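PDB 3I1A: spectinomycin phosphotransferase from Legionella pneumophila, which probably transfers a phosphate group from a bound nucleotide to the antibiotic spectinomycin, making the bacterium resistant to the drug. Local coordinates for residues K197-D202 with D273-S278; E144-K149 with D204-C209. All blocks are in the same frame, centred on the assembly; numbering follows the deposited sequence.

Interaction 1. Residues K197-D202 with D273-S278; sequences KKIQPD and DKTILS
Ile199 lays the ethyl arm of its side chain against the first turn of helix 274-297, where it meets Ile276 and Thr275. Its terminal methyl, Ile199 CD1, sits 3.8 Å from Ile276 CG1. The same Ile199 CD1 is 3.9 Å from Ile276 CA, so it rests on the helix backbone as well as on the side chain. One bond nearer its own backbone, Ile199 CG1 lies 3.9 Å from Thr275 CG2. The isoleucine side chains run roughly perpendicular to one another, while those of Ile199 and Thr275 run antiparallel past each other. Thr275 offers its methyl here because CG2 lies anti to the backbone N, while OG1 (chi1 -60°) stands beside that N.

The backbones behind these groups stay apart, 7.0 Å between Ile199 CA and Ile276 CA. Ile199 is the residue at which the chain leaves the helical conformation of helix 182-198, and Leu195 in the last turns of that helix also touches Thr275. On the other side of the contact, Asp273 is the N-cap of helix 274-297. Asp273 OD1 accepts from Thr275 N at 2.9 Å, a bond bent at the hydrogen (132°), and from Ile276 N at 3.2 Å, a straighter one (162°) arriving from above the carboxylate plane. One oxygen thus grips the backbone N-H groups of the same two residues that meet Ile199. Glu240 takes the Asp273 N-H, while Pro238 and Glu240 touch Ile276 and Tyr146 touches Ile199.

The contact joins the end of one helix to the start of another in the largely helical C-terminal lobe of this kinase-like fold. Aliphatic carbons carry it, with no hydrogen bond or ion pair across, so its hold depends on close apolar fit at a partly exposed surface.

Interaction 2. Residues E144-K149 with D204-C209; sequences EIYSPK and DKYVLC
Glu144 and Tyr206 face each other with their CA atoms 8.4 Å apart, a separation too wide for main-chain pairing, and the tyrosine side chain bridges it. Tyr206 OH donates a hydrogen bond to Glu144 O at 2.9 Å. The C=O...OH angle is 129°, with the hydroxyl 41° above the carbonyl plane, while the accepting oxygen lies at the edge of the Tyr206 ring and close to its plane. The ring edge comes in beside the hydroxyl, and Tyr206 CE2 is 3.5 Å from Glu144 O. Beside the bond, Glu144 CB packs 3.7 Å from Tyr206 OH, and Tyr146 CE2 approaches the same Tyr206 OH obliquely, also at 3.7 Å.

Strands 142-143 and 207-209 are the outer members of a three-stranded mixed sheet in the C-terminal lobe of this kinase-like fold, with strand 235-237 between them. Glu144 pairs through its backbone with Leu236, and Val207 with Ala237, so the tyrosine hydroxyl links the two flanks across the end of the middle strand, where Pro238 touches Tyr206.

The Glu144 chain bends at its second torsion (chi2 58°), which turns the carboxylate back over its own loop. Glu144 OE2 accepts from Tyr146 N at 2.9 Å through its anti lone pair, and Glu144 CG lies 3.7 Å above one face of the Tyr146 ring, toward the rim. The other carboxylate oxygen, OE1, is hydrogen-bonded to Tyr280 OH of helix 274-297, while Tyr279 meets the Tyr146 ring edge-to-face.

The centres of interactions 1 and 2 lie about 10 Å apart in the C-terminal lobe, and their segments alternate along the chain: 144-149, 197-202, 204-209, 273-278. Strand 207-209 is the next strand after helix 182-198, and the short connection between them carries Ile199, Pro201 and Tyr206. The contacts touch directly where Pro201 CB lies 4.2 Å from Tyr206 OH, and helix 274-297 borders both. Interaction 1 joins the two helix ends and interaction 2 the flanks of the mixed sheet, and Tyr146 packs between them. The apolar contact is nearer the surface, the hydrogen-bonded one partly buried. Both lie away from the nucleotide and magnesium sites.

Interaction 1. Residues K197-D202 with D273-S278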
loop_
_atom_site.group_PDB
_atom_site.type_symbol
_atom_site.label_atom_id
_atom_site.label_comp_id
_atom_site.label_asym_id
_atom_site.label_seq_id
_atom_site.Cartn_x
_atom_site.Cartn_y
_atom_site.Cartn_z
ATOM N N LYS A 197 23.896 4.013 -2.224
ATOM C CA LYS A 197 25.077 4.736 -2.688
ATOM C C LYS A 197 25.519 4.296 -4.077
ATOM O O LYS A 197 26.092 5.085 -4.825
ATOM C CB LYS A 197 26.231 4.539 -1.704
ATOM C CG LYS A 197 26.110 5.330 -0.416
ATOM C CD LYS A 197 27.245 4.981 0.550
ATOM C CE LYS A 197 27.219 5.873 1.779
ATOM N NZ LYS A 197 28.295 5.520 2.763
ATOM N N LYS A 198 25.237 3.047 -4.419
ATOM C CA LYS A 198 25.625 2.482 -5.701
ATOM C C LYS A 198 24.624 2.784 -6.815
ATOM O O LYS A 198 24.948 2.684 -8.008
ATOM C CB LYS A 198 25.802 0.974 -5.557
ATOM N N ILE A 199 23.412 3.167 -6.436
ATOM C CA ILE A 199 22.385 3.457 -7.430
ATOM C C ILE A 199 22.475 4.890 -7.946
ATOM O O ILE A 199 22.399 5.839 -7.173
ATOM C CB ILE A 199 20.963 3.217 -6.831
ATOM C CG1 ILE A 199 20.807 1.739 -6.459
ATOM C CG2 ILE A 199 19.889 3.671 -7.815
ATOM C CD1 ILE A 199 19.516 1.434 -5.705
ATOM N N GLN A 200 22.630 5.051 -9.250
ATOM C CA GLN A 200 22.690 6.389 -9.832
ATOM C C GLN A 200 21.273 6.743 -10.289
ATOM O O GLN A 200 20.793 6.205 -11.276
ATOM C CB GLN A 200 23.652 6.399 -11.020
ATOM N N PRO A 201 20.581 7.645 -9.565
ATOM C CA PRO A 201 19.217 8.022 -9.947
ATOM C C PRO A 201 19.113 8.462 -11.403
ATOM O O PRO A 201 19.929 9.246 -11.877
ATOM C CB PRO A 201 18.888 9.159 -8.975
ATOM C CG PRO A 201 19.649 8.785 -7.757
ATOM C CD PRO A 201 20.980 8.337 -8.329
ATOM N N ASP A 202 18.118 7.927 -12.106
ATOM C CA ASP A 202 17.864 8.291 -13.494
ATOM C C ASP A 202 16.369 8.502 -13.625
ATOM O O ASP A 202 15.611 7.547 -13.848
ATOM C CB ASP A 202 18.319 7.187 -14.444
ATOM C CG ASP A 202 17.984 7.494 -15.886
ATOM O OD1 ASP A 202 17.633 8.658 -16.177
ATOM O OD2 ASP A 202 18.081 6.577 -16.731
ATOM N N ASP A 273 16.602 -4.655 -12.682
ATOM C CA ASP A 273 17.831 -4.211 -12.044
ATOM C C ASP A 273 17.888 -4.810 -10.646
ATOM O O ASP A 273 17.145 -4.403 -9.752
ATOM C CB ASP A 273 17.869 -2.682 -11.983
ATOM C CG ASP A 273 19.201 -2.157 -11.511
ATOM O OD1 ASP A 273 19.775 -2.731 -10.570
ATOM O OD2 ASP A 273 19.677 -1.159 -12.079
ATOM N N LYS A 274 18.776 -5.784 -10.469
ATOM C CA LYS A 274 18.915 -6.485 -9.203
ATOM C C LYS A 274 19.405 -5.639 -8.042
ATOM O O LYS A 274 19.108 -5.940 -6.876
ATOM C CB LYS A 274 19.825 -7.707 -9.381
ATOM C CG LYS A 274 20.292 -8.329 -8.077
ATOM C CD LYS A 274 21.140 -9.575 -8.328
ATOM C CE LYS A 274 21.832 -10.035 -7.059
ATOM N NZ LYS A 274 22.860 -9.045 -6.609
ATOM N N THR A 275 20.142 -4.577 -8.337
ATOM C CA THR A 275 20.635 -3.726 -7.274
ATOM C C THR A 275 19.468 -2.905 -6.732
ATOM O O THR A 275 19.316 -2.743 -5.524
ATOM C CB THR A 275 21.736 -2.784 -7.780
ATOM O OG1 THR A 275 22.834 -3.571 -8.285
ATOM C CG2 THR A 275 22.212 -1.890 -6.678
ATOM N N ILE A 276 18.639 -2.387 -7.625
ATOM C CA ILE A 276 17.508 -1.612 -7.154
ATOM C C ILE A 276 16.469 -2.531 -6.507
ATOM O O ILE A 276 15.850 -2.165 -5.512
ATOM C CB ILE A 276 16.844 -0.795 -8.284
ATOM C CG1 ILE A 276 17.879 0.144 -8.922
ATOM C CG2 ILE A 276 15.701 0.068 -7.690
ATOM C CD1 ILE A 276 17.326 0.935 -10.125
ATOM N N LEU A 277 16.295 -3.732 -7.047
ATOM C CA LEU A 277 15.321 -4.663 -6.465
ATOM C C LEU A 277 15.761 -5.052 -5.038
ATOM O O LEU A 277 14.945 -5.098 -4.115
ATOM C CB LEU A 277 15.201 -5.936 -7.315
ATOM C CG LEU A 277 14.005 -6.848 -7.000
ATOM C CD1 LEU A 277 12.740 -6.305 -7.652
ATOM C CD2 LEU A 277 14.275 -8.247 -7.567
ATOM N N SER A 278 17.053 -5.320 -4.861
ATOM C CA SER A 278 17.555 -5.692 -3.534
ATOM C C SER A 278 17.478 -4.490 -2.582
ATOM O O SER A 278 17.179 -4.642 -1.396
ATOM C CB SER A 278 18.993 -6.198 -3.621
ATOM O OG SER A 278 19.441 -6.625 -2.334
#

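Interaction 2. Residues E144-K149 with D204-C209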
loop_
_atom_site.group_PDB
_atom_site.type_symbol
_atom_site.label_atom_id
_atom_site.label_comp_id
_atom_site.label_asym_id
_atom_site.label_seq_id
_atom_site.Cartn_x
_atom_site.Cartn_y
_atom_site.Cartn_z
ATOM N N GLU A 144 10.926 9.142 -6.068
ATOM C CA GLU A 144 11.861 8.366 -5.260
ATOM C C GLU A 144 13.119 9.225 -5.115
ATOM O O GLU A 144 13.683 9.683 -6.120
ATOM C CB GLU A 144 12.250 7.065 -5.967
ATOM C CG GLU A 144 13.280 6.210 -5.233
ATOM C CD GLU A 144 12.798 5.836 -3.842
ATOM O OE1 GLU A 144 11.858 5.019 -3.780
ATOM O OE2 GLU A 144 13.335 6.378 -2.839
ATOM N N ILE A 145 13.541 9.464 -3.877
ATOM C CA ILE A 145 14.780 10.227 -3.643
ATOM C C ILE A 145 15.790 9.482 -2.762
ATOM O O ILE A 145 16.795 10.064 -2.331
ATOM C CB ILE A 145 14.505 11.630 -3.039
ATOM C CG1 ILE A 145 13.804 11.523 -1.692
ATOM C CG2 ILE A 145 13.665 12.445 -4.016
ATOM C CD1 ILE A 145 13.634 12.895 -1.019
ATOM N N TYR A 146 15.527 8.197 -2.518
ATOM C CA TYR A 146 16.392 7.341 -1.715
ATOM C C TYR A 146 16.691 7.938 -0.350
ATOM O O TYR A 146 17.819 7.890 0.137
ATOM C CB TYR A 146 17.677 7.062 -2.497
ATOM C CG TYR A 146 17.386 6.315 -3.787
ATOM C CD1 TYR A 146 17.107 4.957 -3.765
ATOM C CD2 TYR A 146 17.305 6.981 -5.013
ATOM C CE1 TYR A 146 16.744 4.273 -4.921
ATOM C CE2 TYR A 146 16.943 6.289 -6.192
ATOM C CZ TYR A 146 16.665 4.933 -6.120
ATOM O OH TYR A 146 16.311 4.218 -7.249
ATOM N N SER A 147 15.653 8.498 0.261
ATOM C CA SER A 147 15.780 9.134 1.557
ATOM C C SER A 147 16.389 8.223 2.611
ATOM O O SER A 147 16.056 7.047 2.703
ATOM C CB SER A 147 14.407 9.611 2.036
ATOM O OG SER A 147 14.485 10.056 3.376
ATOM N N PRO A 148 17.306 8.769 3.422
ATOM C CA PRO A 148 17.971 8.022 4.484
ATOM C C PRO A 148 17.188 8.129 5.807
ATOM O O PRO A 148 17.608 7.573 6.819
ATOM C CB PRO A 148 19.327 8.709 4.564
ATOM C CG PRO A 148 18.934 10.163 4.409
ATOM C CD PRO A 148 17.989 10.059 3.190
ATOM N N LYS A 149 16.041 8.810 5.782
ATOM C CA LYS A 149 15.219 9.013 6.983
ATOM C C LYS A 149 15.063 7.795 7.883
ATOM O O LYS A 149 15.363 7.848 9.083
ATOM C CB LYS A 149 13.813 9.509 6.618
ATOM C CG LYS A 149 12.896 9.623 7.848
ATOM C CD LYS A 149 11.550 10.258 7.544
ATOM C CE LYS A 149 10.763 10.471 8.833
ATOM N NZ LYS A 149 9.559 11.328 8.642
ATOM N N ASP A 204 14.694 9.570 -15.884
ATOM C CA ASP A 204 14.171 9.156 -17.186
ATOM C C ASP A 204 13.682 7.717 -17.161
ATOM O O ASP A 204 12.936 7.302 -18.045
ATOM C CB ASP A 204 15.240 9.311 -18.281
ATOM C CG ASP A 204 15.277 10.717 -18.874
ATOM O OD1 ASP A 204 15.262 11.700 -18.101
ATOM O OD2 ASP A 204 15.330 10.841 -20.119
ATOM N N LYS A 205 14.106 6.959 -16.159
ATOM C CA LYS A 205 13.684 5.567 -16.044
ATOM C C LYS A 205 12.623 5.369 -14.954
ATOM O O LYS A 205 12.286 4.241 -14.613
ATOM C CB LYS A 205 14.890 4.656 -15.766
ATOM C CG LYS A 205 15.877 4.554 -16.930
ATOM C CD LYS A 205 17.076 3.641 -16.587
ATOM C CE LYS A 205 17.801 4.101 -15.318
ATOM N NZ LYS A 205 19.296 4.214 -15.489
ATOM N N TYR A 206 12.129 6.459 -14.374
ATOM C CA TYR A 206 11.086 6.329 -13.368
ATOM C C TYR A 206 9.763 6.058 -14.079
ATOM O O TYR A 206 9.546 6.523 -15.209
ATOM C CB TYR A 206 10.968 7.615 -12.551
ATOM C CG TYR A 206 11.998 7.777 -11.432
ATOM C CD1 TYR A 206 13.172 7.031 -11.408
ATOM C CD2 TYR A 206 11.788 8.701 -10.413
ATOM C CE1 TYR A 206 14.108 7.203 -10.393
ATOM C CE2 TYR A 206 12.726 8.884 -9.392
ATOM C CZ TYR A 206 13.878 8.130 -9.390
ATOM O OH TYR A 206 14.785 8.298 -8.363
ATOM N N VAL A 207 8.879 5.307 -13.432
ATOM C CA VAL A 207 7.583 4.997 -14.017
ATOM C C VAL A 207 6.544 5.154 -12.914
ATOM O O VAL A 207 6.896 5.291 -11.740
ATOM C CB VAL A 207 7.518 3.530 -14.545
ATOM C CG1 VAL A 207 8.538 3.324 -15.659
ATOM C CG2 VAL A 207 7.724 2.547 -13.396
ATOM N N LEU A 208 5.274 5.155 -13.288
ATOM C CA LEU A 208 4.205 5.265 -12.304
ATOM C C LEU A 208 4.179 3.933 -11.548
ATOM O O LEU A 208 4.009 2.867 -12.164
ATOM C CB LEU A 208 2.878 5.499 -13.018
ATOM C CG LEU A 208 1.603 5.418 -12.170
ATOM C CD1 LEU A 208 1.634 6.529 -11.085
ATOM C CD2 LEU A 208 0.384 5.583 -13.109
ATOM N N CYS A 209 4.338 4.000 -10.226
ATOM C CA CYS A 209 4.373 2.823 -9.353
ATOM C C CYS A 209 3.301 2.862 -8.299
ATOM O O CYS A 209 2.942 3.927 -7.815
ATOM C CB CYS A 209 5.706 2.725 -8.605
ATOM S SG CYS A 209 7.092 2.307 -9.646
#